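PDB 4RNZ: conserved hypothetical secreted protein from Helicobacter pylori, which probably acts as a zinc-dependent M23 metalloendopeptidase that trims cell-wall peptidoglycan and so helps determine the shape of the bacterial cell. Local coordinates for residues Ser36-Ser41 against Ala247-Val252; Ser63-Ile68 against Pro218-Asp223; Gln67-Lys72 against Asp80-Ile85. All coordinates share one frame; numbering follows the deposited sequence.

The three contacts gather around the five-stranded antiparallel sheet of the N-terminal region. Contact 3 belongs to that sheet itself, as its terminal hairpin of strands 66-73 and 76-83; contact 2 begins on strand 66-73 too and shares Gln-67 and Ile-68 with it. Along the chain, contacts 2 and 3 both fall inside the loop closed by contact 1. Contacts 1 and 2 have centres about 12 Å apart. Contacts 2 and 3 have centres about 13 Å apart, and contacts 1 and 3 about 17 Å. Contacts 1 and 2 join the region that supplies Glu-34 to the peptidase region, which carries the other zinc ligands, consistent with a self-blocked enzyme.

Contact 1: Ser36-Ser41 against Ala247-Val252; sequences SAEIQS and AGYGKV
Ala-37 and Glu-38, just after helix 30-36, meet Tyr-249 of the peptidase region, whose backbone forms a classic beta bulge with Gly-250. One residue from the N-terminal region lies over the ring and the next binds its hydroxyl.

The apolar part is a CH-pi contact. Ala-37 CB sits over one face of the Tyr-249 ring, 3.8 Å from the centroid and 13° off the normal, so the methyl lies almost squarely above the centre. The same CB packs 3.3 Å from Ala-247 O. The backbones come close beside it, with the CA atoms of Ala-37 and Gly-248 5.4 Å apart; Gly-248 has a positive phi and no side chain to intrude on the methyl. Other sides of the tyrosine are packed by the peptidase sheet: Val-263, Ala-265 and Tyr-305 touch it, and its ring meets that of the zinc ligand His-301 at about 40°.

The polar part is a short hydrogen bond at the edge of the same ring. Bent at chi2 (-57°), the Glu-38 chain comes across the phenol at about a right angle and brings CG within 3.1 Å of Tyr-249 OH. The other carboxylate oxygen, OE2, forms a salt bridge with Arg-261, so the two oxygens are held by separate residues of the peptidase region. This double grip should fix the rotation of the carboxylate and probably favours its charged form. Tyr-249 OH donates to Glu-38 OE1 at 2.5 Å, and OE1 receives it on its anti lone pair, the one away from OE2.

Contact 2: Ser63-Ile68 against Pro218-Asp223; sequences SQDLQI and PHYGVD. With ZN (zinc ion), chain B.
A hydroxyl-to-hydroxyl hydrogen bond, a bridging water and a small apolar patch make up this interdomain contact, in which Tyr-220 of the peptidase region reaches the bend leading into strand 66-73. Ser-63 OG donates to Tyr-220 OH at 2.9 Å. The same serine oxygen also accepts from its own chain: Asp-65 N gives it a hydrogen bond of 3.2 Å, which defines an ST turn, and Leu-66 N adds a weak one. With chi1 at 71°, OG stands between the backbone N and the carbonyl carbon, where both amides and the phenol can reach it.

The phenol oxygen has a second partner. Water 1 lies near the plane of the ring, 2.7 Å from Tyr-220 OH, and donates to Asp-65 OD1, while Asp-65 OD2 forms a salt bridge with Arg-208.

Tyr-220 lies within the HxxxD zinc-binding motif of M23 peptidases, directly after His-219 and ahead of Asp-223. His-219 NE2 and Asp-223 OD1 each bind zinc at 2.0 Å, and Glu-34 from the N-terminal region and His-301 complete the site. The tyrosine is the centre of an inverse gamma turn, and its side chain runs nearly opposite to that of His-219: one points to the metal, the other to the neighbouring domain.

Beside the polar bonds, Leu-66 covers the end of the phenol, its CB 3.4 Å from Tyr-220 OH. The CD2 branch of Leu-66 continues to the proline ring, crossing it at about a right angle, 4.0 Å from Pro-218 CG.

Contact 3: Gln67-Lys72 against Asp80-Ile85; sequences QIHIYK and DFIPII
Gln-67 lays its aliphatic stem against Ile-82, CG to CG1 at 3.5 Å, then crosses Ile-84 at a slant, Gln-67 CD to Ile-84 CG1 at 3.8 Å, to reach the backbone beyond. Its chain is extended past CG (chi2 -166°), which carries the amide to the end of the paired strand. There Gln-67 NE2 donates to Pro-83 O at 2.9 Å, approaching from 33° out of the carbonyl plane. NE2 also gives a hydrogen bond to water 2, which accepts another from Ile-85 N, while OE1 is held by Arg-146; the buried amide is thereby gripped at both its nitrogen and its oxygen.

Farther along the same face, the CD1 tip of Ile-82 touches His-69 CB at 3.7 Å. The imidazole leads on to Gln-57 of the adjoining strand, and Tyr-71 CD1 lies over the rim of one of its faces. Tyr-71 OH then donates to Asp-80 OD2 at 2.7 Å, on the syn side, tilted 33° out of the carboxylate plane. This bond links a residue two places past His-69 to the one paired with it.

On the other face, Ile-68 and Phe-81 point the same way side by side, CG1 to CE1 at 3.6 Å, and Phe-81 goes on to pack against Leu-35 of the helix that carries Glu-34. Backbone bonds join Gln-67 with Ile-82 and His-69 with Asp-80, two each, on either side of the non-hydrogen-bonded pair Ile-68 and Phe-81. The alternation is that of an antiparallel ladder, and with the short turn joining strands 66-73 and 76-83 it makes a beta hairpin at the edge of the five-stranded N-terminal sheet.

Contact 1: Ser36-Ser41 against Ala247-Val252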
ATOM      1  N   SER A  36      13.059   4.791  -8.614  1.00 31.70           N
ATOM      2  CA  SER A  36      13.186   3.651  -9.497  1.00 30.38           C
ATOM      3  C   SER A  36      13.390   2.327  -8.802  1.00 29.30           C
ATOM      4  O   SER A  36      13.167   1.299  -9.403  1.00 27.79           O
ATOM      5  CB  SER A  36      14.345   3.873 -10.472  1.00 33.42           C
ATOM      6  OG  SER A  36      15.601   3.632  -9.849  1.00 35.67           O
ATOM      7  N   ALA A  37      13.819   2.331  -7.544  1.00 29.02           N
ATOM      8  CA  ALA A  37      14.028   1.087  -6.809  1.00 32.36           C
ATOM      9  C   ALA A  37      12.726   0.430  -6.352  1.00 33.76           C
ATOM     10  O   ALA A  37      12.761  -0.673  -5.828  1.00 38.25           O
ATOM     11  CB  ALA A  37      14.933   1.334  -5.594  1.00 34.70           C
ATOM     12  N   GLU A  38      11.590   1.090  -6.530  1.00 37.57           N
ATOM     13  CA  GLU A  38      10.323   0.538  -6.021  1.00 42.68           C
ATOM     14  C   GLU A  38       9.442  -0.153  -7.060  1.00 40.40           C
ATOM     15  O   GLU A  38       8.226  -0.244  -6.887  1.00 39.26           O
ATOM     16  CB  GLU A  38       9.521   1.616  -5.274  1.00 46.38           C
ATOM     17  CG  GLU A  38       9.960   1.813  -3.826  1.00 51.47           C
ATOM     18  CD  GLU A  38       9.903   0.528  -2.962  1.00 57.03           C
ATOM     19  OE1 GLU A  38      10.770   0.350  -2.074  1.00 57.90           O
ATOM     20  OE2 GLU A  38       8.993  -0.310  -3.144  1.00 55.70           O
ATOM     21  N   ILE A  39      10.051  -0.686  -8.111  1.00 38.51           N
ATOM     22  CA  ILE A  39       9.324  -1.513  -9.056  1.00 36.13           C
ATOM     23  C   ILE A  39       9.107  -2.851  -8.361  1.00 39.58           C
ATOM     24  O   ILE A  39      10.060  -3.565  -8.066  1.00 39.34           O
ATOM     25  CB  ILE A  39      10.111  -1.743 -10.360  1.00 34.89           C
ATOM     26  CG1 ILE A  39      10.429  -0.421 -11.063  1.00 35.00           C
ATOM     27  CG2 ILE A  39       9.324  -2.650 -11.291  1.00 37.45           C
ATOM     28  CD1 ILE A  39      11.368  -0.604 -12.237  1.00 35.04           C
ATOM     29  N   GLN A  40       7.865  -3.197  -8.080  1.00 40.06           N
ATOM     30  CA  GLN A  40       7.606  -4.444  -7.360  1.00 40.02           C
ATOM     31  C   GLN A  40       7.439  -5.621  -8.295  1.00 37.67           C
ATOM     32  O   GLN A  40       6.889  -5.503  -9.400  1.00 34.09           O
ATOM     33  CB  GLN A  40       6.386  -4.285  -6.446  1.00 41.55           C
ATOM     34  CG  GLN A  40       6.624  -3.253  -5.352  1.00 45.20           C
ATOM     35  CD  GLN A  40       7.880  -3.562  -4.531  1.00 53.70           C
ATOM     36  OE1 GLN A  40       8.038  -4.674  -4.015  1.00 60.04           O
ATOM     37  NE2 GLN A  40       8.780  -2.585  -4.412  1.00 54.59           N
ATOM     38  N   SER A  41       7.887  -6.785  -7.851  1.00 39.31           N
ATOM     39  CA  SER A  41       7.667  -7.972  -8.642  1.00 43.35           C
ATOM     40  C   SER A  41       6.156  -8.189  -8.752  1.00 43.00           C
ATOM     41  O   SER A  41       5.372  -7.750  -7.912  1.00 36.88           O
ATOM     42  CB  SER A  41       8.386  -9.192  -8.057  1.00 48.61           C
ATOM     43  OG  SER A  41       7.739  -9.648  -6.899  1.00 52.37           O
ATOM     44  N   ALA A 247      19.462  -1.612  -6.538  1.00 40.40           N
ATOM     45  CA  ALA A 247      19.976  -0.432  -7.185  1.00 40.32           C
ATOM     46  C   ALA A 247      19.101   0.736  -6.777  1.00 39.85           C
ATOM     47  O   ALA A 247      17.888   0.642  -6.880  1.00 41.60           O
ATOM     48  CB  ALA A 247      19.949  -0.602  -8.697  1.00 43.79           C
ATOM     49  N   GLY A 248      19.714   1.820  -6.305  1.00 37.93           N
ATOM     50  CA  GLY A 248      18.985   3.025  -5.920  1.00 39.73           C
ATOM     51  C   GLY A 248      18.761   3.080  -4.408  1.00 38.26           C
ATOM     52  O   GLY A 248      18.649   4.156  -3.837  1.00 40.53           O
ATOM     53  N   TYR A 249      18.719   1.920  -3.767  1.00 39.94           N
ATOM     54  CA  TYR A 249      18.613   1.847  -2.311  1.00 39.00           C
ATOM     55  C   TYR A 249      19.917   1.422  -1.646  1.00 42.26           C
ATOM     56  O   TYR A 249      20.063   1.573  -0.426  1.00 41.16           O
ATOM     57  CB  TYR A 249      17.563   0.830  -1.922  1.00 40.27           C
ATOM     58  CG  TYR A 249      16.128   1.276  -1.909  1.00 39.50           C
ATOM     59  CD1 TYR A 249      15.771   2.604  -1.706  1.00 41.84           C
ATOM     60  CD2 TYR A 249      15.117   0.331  -2.011  1.00 39.68           C
ATOM     61  CE1 TYR A 249      14.445   2.987  -1.657  1.00 44.61           C
ATOM     62  CE2 TYR A 249      13.793   0.697  -1.965  1.00 44.26           C
ATOM     63  CZ  TYR A 249      13.461   2.036  -1.781  1.00 43.19           C
ATOM     64  OH  TYR A 249      12.151   2.428  -1.724  1.00 48.69           O
ATOM     65  N   GLY A 250      20.849   0.865  -2.413  1.00 37.24           N
ATOM     66  CA  GLY A 250      22.008   0.220  -1.824  1.00 36.64           C
ATOM     67  C   GLY A 250      21.587  -0.976  -0.994  1.00 36.91           C
ATOM     68  O   GLY A 250      20.707  -1.744  -1.410  1.00 38.01           O
ATOM     69  N   LYS A 251      22.190  -1.140   0.187  1.00 36.64           N
ATOM     70  CA  LYS A 251      21.770  -2.205   1.103  1.00 35.50           C
ATOM     71  C   LYS A 251      20.461  -1.835   1.785  1.00 32.46           C
ATOM     72  O   LYS A 251      20.313  -0.728   2.305  1.00 34.30           O
ATOM     73  CB  LYS A 251      22.832  -2.504   2.173  1.00 39.12           C
ATOM     74  CG  LYS A 251      24.044  -3.238   1.628  1.00 41.28           C
ATOM     75  CD  LYS A 251      25.078  -3.548   2.690  1.00 44.63           C
ATOM     76  CE  LYS A 251      26.451  -3.711   2.071  1.00 48.24           C
ATOM     77  NZ  LYS A 251      27.420  -4.045   3.143  1.00 51.57           N
ATOM     78  N   VAL A 252      19.540  -2.781   1.809  1.00 32.36           N
ATOM     79  CA  VAL A 252      18.209  -2.528   2.300  1.00 33.57           C
ATOM     80  C   VAL A 252      17.625  -3.766   2.997  1.00 32.45           C
ATOM     81  O   VAL A 252      17.897  -4.921   2.641  1.00 34.47           O
ATOM     82  CB  VAL A 252      17.313  -2.006   1.148  1.00 35.18           C
ATOM     83  CG1 VAL A 252      17.362  -2.947  -0.045  1.00 37.40           C
ATOM     84  CG2 VAL A 252      15.878  -1.824   1.609  1.00 33.74           C
TER

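Contact 2: Ser63-Ile68 against Pro218-Asp223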
ATOM      1  N   SER A  63       4.159   3.123  -8.183  1.00 33.85           N
ATOM      2  CA  SER A  63       3.198   3.227  -7.086  1.00 33.27           C
ATOM      3  C   SER A  63       1.824   3.086  -7.716  1.00 36.34           C
ATOM      4  O   SER A  63       1.717   2.749  -8.900  1.00 37.38           O
ATOM      5  CB  SER A  63       3.323   4.573  -6.365  1.00 32.15           C
ATOM      6  OG  SER A  63       2.852   5.659  -7.162  1.00 31.10           O
ATOM      7  N   GLN A  64       0.775   3.350  -6.951  1.00 34.94           N
ATOM      8  CA  GLN A  64      -0.579   3.292  -7.492  1.00 36.88           C
ATOM      9  C   GLN A  64      -0.888   4.482  -8.401  1.00 34.32           C
ATOM     10  O   GLN A  64      -1.838   4.440  -9.183  1.00 32.34           O
ATOM     11  CB  GLN A  64      -1.625   3.212  -6.377  1.00 37.57           C
ATOM     12  CG  GLN A  64      -1.805   4.510  -5.604  1.00 38.96           C
ATOM     13  CD  GLN A  64      -0.856   4.642  -4.422  1.00 40.30           C
ATOM     14  OE1 GLN A  64       0.272   4.129  -4.434  1.00 39.55           O
ATOM     15  NE2 GLN A  64      -1.307   5.341  -3.398  1.00 38.21           N
ATOM     16  N   ASP A  65      -0.115   5.555  -8.311  1.00 34.29           N
ATOM     17  CA  ASP A  65      -0.372   6.664  -9.214  1.00 35.94           C
ATOM     18  C   ASP A  65       0.829   7.264  -9.915  1.00 32.43           C
ATOM     19  O   ASP A  65       0.689   8.297 -10.557  1.00 29.39           O
ATOM     20  CB  ASP A  65      -1.194   7.735  -8.524  1.00 39.71           C
ATOM     21  CG  ASP A  65      -0.534   8.256  -7.310  1.00 44.06           C
ATOM     22  OD1 ASP A  65       0.689   8.448  -7.363  1.00 41.02           O
ATOM     23  OD2 ASP A  65      -1.247   8.455  -6.305  1.00 47.70           O
ATOM     24  N   LEU A  66       1.978   6.598  -9.846  1.00 30.73           N
ATOM     25  CA  LEU A  66       3.175   7.049 -10.557  1.00 32.29           C
ATOM     26  C   LEU A  66       3.825   5.893 -11.310  1.00 29.24           C
ATOM     27  O   LEU A  66       3.894   4.746 -10.816  1.00 27.33           O
ATOM     28  CB  LEU A  66       4.194   7.633  -9.575  1.00 35.16           C
ATOM     29  CG  LEU A  66       5.330   8.439 -10.192  1.00 38.40           C
ATOM     30  CD1 LEU A  66       4.829   9.779 -10.715  1.00 39.23           C
ATOM     31  CD2 LEU A  66       6.432   8.657  -9.152  1.00 42.71           C
ATOM     32  N   GLN A  67       4.318   6.198 -12.507  1.00 26.82           N
ATOM     33  CA  GLN A  67       4.959   5.191 -13.345  1.00 25.88           C
ATOM     34  C   GLN A  67       6.173   5.734 -14.072  1.00 26.19           C
ATOM     35  O   GLN A  67       6.286   6.914 -14.342  1.00 23.62           O
ATOM     36  CB  GLN A  67       3.977   4.599 -14.385  1.00 27.66           C
ATOM     37  CG  GLN A  67       3.474   5.556 -15.457  1.00 27.62           C
ATOM     38  CD  GLN A  67       2.265   5.018 -16.242  1.00 27.46           C
ATOM     39  OE1 GLN A  67       2.149   3.827 -16.511  1.00 28.59           O
ATOM     40  NE2 GLN A  67       1.369   5.913 -16.614  1.00 28.72           N
ATOM     41  N   ILE A  68       7.084   4.832 -14.399  1.00 26.04           N
ATOM     42  CA  ILE A  68       8.207   5.174 -15.240  1.00 27.48           C
ATOM     43  C   ILE A  68       7.735   5.078 -16.680  1.00 28.26           C
ATOM     44  O   ILE A  68       7.186   4.054 -17.075  1.00 28.41           O
ATOM     45  CB  ILE A  68       9.340   4.159 -15.057  1.00 28.16           C
ATOM     46  CG1 ILE A  68       9.988   4.361 -13.692  1.00 30.44           C
ATOM     47  CG2 ILE A  68      10.382   4.266 -16.175  1.00 28.46           C
ATOM     48  CD1 ILE A  68      10.922   3.225 -13.319  1.00 32.75           C
ATOM     49  N   PRO A 218       7.945  13.592  -5.979  1.00 48.41           N
ATOM     50  CA  PRO A 218       7.435  12.477  -5.158  1.00 44.03           C
ATOM     51  C   PRO A 218       8.541  11.748  -4.416  1.00 37.53           C
ATOM     52  O   PRO A 218       9.517  11.345  -5.033  1.00 37.74           O
ATOM     53  CB  PRO A 218       6.790  11.531  -6.175  1.00 45.11           C
ATOM     54  CG  PRO A 218       6.799  12.252  -7.468  1.00 45.26           C
ATOM     55  CD  PRO A 218       7.897  13.261  -7.408  1.00 48.89           C
ATOM     56  N   HIS A 219       8.378  11.557  -3.112  1.00 35.29           N
ATOM     57  CA  HIS A 219       9.372  10.825  -2.305  1.00 33.17           C
ATOM     58  C   HIS A 219       8.657   9.860  -1.369  1.00 33.67           C
ATOM     59  O   HIS A 219       7.931  10.287  -0.477  1.00 31.15           O
ATOM     60  CB  HIS A 219      10.243  11.807  -1.527  1.00 33.20           C
ATOM     61  CG  HIS A 219      11.299  11.158  -0.679  1.00 31.25           C
ATOM     62  ND1 HIS A 219      11.455  11.448   0.660  1.00 33.23           N
ATOM     63  CD2 HIS A 219      12.233  10.226  -0.972  1.00 31.13           C
ATOM     64  CE1 HIS A 219      12.458  10.742   1.147  1.00 31.82           C
ATOM     65  NE2 HIS A 219      12.955  10.003   0.174  1.00 31.93           N
ATOM     66  N   TYR A 220       8.841   8.559  -1.600  1.00 30.09           N
ATOM     67  CA  TYR A 220       8.017   7.552  -0.955  1.00 31.79           C
ATOM     68  C   TYR A 220       8.657   6.988   0.337  1.00 29.05           C
ATOM     69  O   TYR A 220       8.626   5.790   0.591  1.00 32.20           O
ATOM     70  CB  TYR A 220       7.665   6.446  -1.945  1.00 32.61           C
ATOM     71  CG  TYR A 220       6.730   6.877  -3.074  1.00 32.79           C
ATOM     72  CD1 TYR A 220       5.676   7.751  -2.844  1.00 33.28           C
ATOM     73  CD2 TYR A 220       6.897   6.382  -4.371  1.00 36.22           C
ATOM     74  CE1 TYR A 220       4.817   8.132  -3.876  1.00 33.60           C
ATOM     75  CE2 TYR A 220       6.046   6.763  -5.411  1.00 35.74           C
ATOM     76  CZ  TYR A 220       5.010   7.637  -5.153  1.00 34.39           C
ATOM     77  OH  TYR A 220       4.149   8.017  -6.155  1.00 37.34           O
ATOM     78  N   GLY A 221       9.187   7.885   1.156  1.00 28.45           N
ATOM     79  CA  GLY A 221       9.780   7.528   2.443  1.00 26.92           C
ATOM     80  C   GLY A 221      10.225   8.807   3.113  1.00 27.37           C
ATOM     81  O   GLY A 221       9.884   9.887   2.679  1.00 28.16           O
ATOM     82  N   VAL A 222      10.949   8.666   4.210  1.00 29.01           N
ATOM     83  CA  VAL A 222      11.529   9.799   4.925  1.00 30.61           C
ATOM     84  C   VAL A 222      13.025   9.574   4.866  1.00 28.81           C
ATOM     85  O   VAL A 222      13.492   8.475   5.144  1.00 29.77           O
ATOM     86  CB  VAL A 222      11.093   9.836   6.400  1.00 31.66           C
ATOM     87  CG1 VAL A 222      11.787  10.984   7.134  1.00 33.67           C
ATOM     88  CG2 VAL A 222       9.594   9.961   6.502  1.00 33.93           C
ATOM     89  N   ASP A 223      13.761  10.605   4.476  1.00 30.84           N
ATOM     90  CA  ASP A 223      15.221  10.568   4.502  1.00 31.19           C
ATOM     91  C   ASP A 223      15.684  11.204   5.799  1.00 31.56           C
ATOM     92  O   ASP A 223      15.397  12.373   6.075  1.00 32.32           O
ATOM     93  CB  ASP A 223      15.819  11.295   3.296  1.00 32.93           C
ATOM     94  CG  ASP A 223      15.632  10.526   2.009  1.00 34.29           C
ATOM     95  OD1 ASP A 223      15.261   9.341   2.062  1.00 31.17           O
ATOM     96  OD2 ASP A 223      15.852  11.097   0.932  1.00 34.17           O
TER
HETATM   97 ZN    ZN B 501      14.435   8.707   0.385  1.00 32.61          ZN
HETATM   98  O   HOH W   1       2.297   9.892  -5.595  1.00 43.98           O

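Contact 3: Gln67-Lys72 against Asp80-Ile85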
ATOM      1  N   GLN A  67       4.318   6.198 -12.507  1.00 26.82           N
ATOM      2  CA  GLN A  67       4.959   5.191 -13.345  1.00 25.88           C
ATOM      3  C   GLN A  67       6.173   5.734 -14.072  1.00 26.19           C
ATOM      4  O   GLN A  67       6.286   6.914 -14.342  1.00 23.62           O
ATOM      5  CB  GLN A  67       3.977   4.599 -14.385  1.00 27.66           C
ATOM      6  CG  GLN A  67       3.474   5.556 -15.457  1.00 27.62           C
ATOM      7  CD  GLN A  67       2.265   5.018 -16.242  1.00 27.46           C
ATOM      8  OE1 GLN A  67       2.149   3.827 -16.511  1.00 28.59           O
ATOM      9  NE2 GLN A  67       1.369   5.913 -16.614  1.00 28.72           N
ATOM     10  N   ILE A  68       7.084   4.832 -14.399  1.00 26.04           N
ATOM     11  CA  ILE A  68       8.207   5.174 -15.240  1.00 27.48           C
ATOM     12  C   ILE A  68       7.735   5.078 -16.680  1.00 28.26           C
ATOM     13  O   ILE A  68       7.186   4.054 -17.075  1.00 28.41           O
ATOM     14  CB  ILE A  68       9.340   4.159 -15.057  1.00 28.16           C
ATOM     15  CG1 ILE A  68       9.988   4.361 -13.692  1.00 30.44           C
ATOM     16  CG2 ILE A  68      10.382   4.266 -16.175  1.00 28.46           C
ATOM     17  CD1 ILE A  68      10.922   3.225 -13.319  1.00 32.75           C
ATOM     18  N   HIS A  69       7.974   6.130 -17.450  1.00 27.26           N
ATOM     19  CA  HIS A  69       7.781   6.097 -18.892  1.00 27.64           C
ATOM     20  C   HIS A  69       9.134   6.161 -19.599  1.00 26.94           C
ATOM     21  O   HIS A  69       9.833   7.180 -19.519  1.00 27.62           O
ATOM     22  CB  HIS A  69       6.919   7.286 -19.314  1.00 27.63           C
ATOM     23  CG  HIS A  69       6.592   7.322 -20.779  1.00 28.99           C
ATOM     24  ND1 HIS A  69       6.299   8.499 -21.453  1.00 30.29           N
ATOM     25  CD2 HIS A  69       6.521   6.332 -21.701  1.00 28.16           C
ATOM     26  CE1 HIS A  69       6.079   8.227 -22.728  1.00 30.20           C
ATOM     27  NE2 HIS A  69       6.180   6.920 -22.900  1.00 29.20           N
ATOM     28  N   ILE A  70       9.494   5.076 -20.279  1.00 29.70           N
ATOM     29  CA  ILE A  70      10.691   5.024 -21.108  1.00 31.06           C
ATOM     30  C   ILE A  70      10.256   5.093 -22.549  1.00 33.08           C
ATOM     31  O   ILE A  70       9.349   4.356 -22.967  1.00 29.03           O
ATOM     32  CB  ILE A  70      11.481   3.716 -20.922  1.00 31.29           C
ATOM     33  CG1 ILE A  70      12.130   3.701 -19.531  1.00 34.45           C
ATOM     34  CG2 ILE A  70      12.538   3.549 -22.007  1.00 30.55           C
ATOM     35  CD1 ILE A  70      12.497   2.322 -19.044  1.00 36.30           C
ATOM     36  N   TYR A  71      10.877   5.989 -23.313  1.00 30.65           N
ATOM     37  CA  TYR A  71      10.508   6.092 -24.730  1.00 32.67           C
ATOM     38  C   TYR A  71      11.704   6.517 -25.553  1.00 31.95           C
ATOM     39  O   TYR A  71      12.578   7.258 -25.075  1.00 29.32           O
ATOM     40  CB  TYR A  71       9.346   7.055 -24.962  1.00 31.98           C
ATOM     41  CG  TYR A  71       9.576   8.419 -24.385  1.00 33.49           C
ATOM     42  CD1 TYR A  71       9.343   8.658 -23.038  1.00 31.57           C
ATOM     43  CD2 TYR A  71      10.050   9.477 -25.168  1.00 31.75           C
ATOM     44  CE1 TYR A  71       9.557   9.901 -22.490  1.00 31.74           C
ATOM     45  CE2 TYR A  71      10.264  10.724 -24.613  1.00 31.10           C
ATOM     46  CZ  TYR A  71      10.014  10.922 -23.274  1.00 31.84           C
ATOM     47  OH  TYR A  71      10.226  12.133 -22.685  1.00 35.88           O
ATOM     48  N   LYS A  72      11.746   5.991 -26.769  1.00 36.25           N
ATOM     49  CA  LYS A  72      12.771   6.351 -27.741  1.00 41.70           C
ATOM     50  C   LYS A  72      12.271   7.541 -28.547  1.00 40.27           C
ATOM     51  O   LYS A  72      11.188   7.474 -29.109  1.00 39.92           O
ATOM     52  CB  LYS A  72      13.049   5.170 -28.662  1.00 42.17           C
ATOM     53  CG  LYS A  72      14.250   5.414 -29.557  1.00 48.76           C
ATOM     54  CD  LYS A  72      14.647   4.185 -30.350  1.00 48.45           C
ATOM     55  CE  LYS A  72      15.901   4.500 -31.151  1.00 52.83           C
ATOM     56  NZ  LYS A  72      16.510   3.248 -31.664  1.00 53.42           N
ATOM     57  N   ASP A  80      10.913   9.352 -18.046  1.00 28.65           N
ATOM     58  CA  ASP A  80      10.136  10.289 -17.253  1.00 32.09           C
ATOM     59  C   ASP A  80       9.407   9.508 -16.172  1.00 28.64           C
ATOM     60  O   ASP A  80       9.117   8.335 -16.346  1.00 28.35           O
ATOM     61  CB  ASP A  80       9.076  11.041 -18.087  1.00 31.39           C
ATOM     62  CG  ASP A  80       9.675  11.926 -19.155  1.00 37.09           C
ATOM     63  OD1 ASP A  80      10.752  12.489 -18.926  1.00 38.11           O
ATOM     64  OD2 ASP A  80       9.055  12.067 -20.228  1.00 37.41           O
ATOM     65  N   PHE A  81       9.090  10.199 -15.087  1.00 29.62           N
ATOM     66  CA  PHE A  81       8.209   9.673 -14.050  1.00 28.82           C
ATOM     67  C   PHE A  81       6.907  10.404 -14.257  1.00 29.96           C
ATOM     68  O   PHE A  81       6.876  11.622 -14.168  1.00 30.14           O
ATOM     69  CB  PHE A  81       8.805   9.937 -12.689  1.00 29.32           C
ATOM     70  CG  PHE A  81      10.038   9.123 -12.419  1.00 29.28           C
ATOM     71  CD1 PHE A  81       9.942   7.845 -11.878  1.00 30.76           C
ATOM     72  CD2 PHE A  81      11.294   9.623 -12.724  1.00 33.22           C
ATOM     73  CE1 PHE A  81      11.080   7.072 -11.646  1.00 30.01           C
ATOM     74  CE2 PHE A  81      12.431   8.866 -12.487  1.00 32.97           C
ATOM     75  CZ  PHE A  81      12.326   7.588 -11.953  1.00 32.35           C
ATOM     76  N   ILE A  82       5.839   9.674 -14.573  1.00 29.79           N
ATOM     77  CA  ILE A  82       4.581  10.312 -14.942  1.00 29.98           C
ATOM     78  C   ILE A  82       3.393   9.741 -14.182  1.00 28.38           C
ATOM     79  O   ILE A  82       3.479   8.625 -13.674  1.00 29.11           O
ATOM     80  CB  ILE A  82       4.331  10.185 -16.463  1.00 29.80           C
ATOM     81  CG1 ILE A  82       4.141   8.734 -16.866  1.00 30.99           C
ATOM     82  CG2 ILE A  82       5.483  10.804 -17.241  1.00 31.76           C
ATOM     83  CD1 ILE A  82       3.645   8.561 -18.293  1.00 32.10           C
ATOM     84  N   PRO A  83       2.265  10.482 -14.136  1.00 28.50           N
ATOM     85  CA  PRO A  83       1.037   9.945 -13.525  1.00 29.54           C
ATOM     86  C   PRO A  83       0.489   8.718 -14.250  1.00 28.88           C
ATOM     87  O   PRO A  83       0.729   8.546 -15.452  1.00 27.91           O
ATOM     88  CB  PRO A  83       0.037  11.100 -13.656  1.00 30.44           C
ATOM     89  CG  PRO A  83       0.864  12.319 -13.824  1.00 30.94           C
ATOM     90  CD  PRO A  83       2.106  11.891 -14.538  1.00 30.35           C
ATOM     91  N   ILE A  84      -0.197   7.864 -13.500  1.00 29.06           N
ATOM     92  CA  ILE A  84      -0.967   6.747 -14.013  1.00 28.51           C
ATOM     93  C   ILE A  84      -2.408   7.206 -14.131  1.00 29.60           C
ATOM     94  O   ILE A  84      -3.000   7.709 -13.161  1.00 30.12           O
ATOM     95  CB  ILE A  84      -0.930   5.518 -13.090  1.00 28.50           C
ATOM     96  CG1 ILE A  84       0.502   4.985 -12.917  1.00 29.15           C
ATOM     97  CG2 ILE A  84      -1.775   4.400 -13.662  1.00 27.08           C
ATOM     98  CD1 ILE A  84       0.613   3.869 -11.881  1.00 30.83           C
ATOM     99  N   ILE A  85      -2.970   7.031 -15.321  1.00 29.69           N
ATOM    100  CA  ILE A  85      -4.369   7.343 -15.557  1.00 30.19           C
ATOM    101  C   ILE A  85      -5.174   6.083 -15.270  1.00 28.07           C
ATOM    102  O   ILE A  85      -4.893   5.004 -15.787  1.00 26.31           O
ATOM    103  CB  ILE A  85      -4.649   7.841 -17.001  1.00 29.46           C
ATOM    104  CG1 ILE A  85      -3.843   9.101 -17.310  1.00 29.77           C
ATOM    105  CG2 ILE A  85      -6.129   8.180 -17.168  1.00 30.59           C
ATOM    106  CD1 ILE A  85      -3.798   9.444 -18.793  1.00 32.10           C
TER
HETATM  107  O   HOH W   2      -1.422   5.959 -17.364  1.00 26.31           O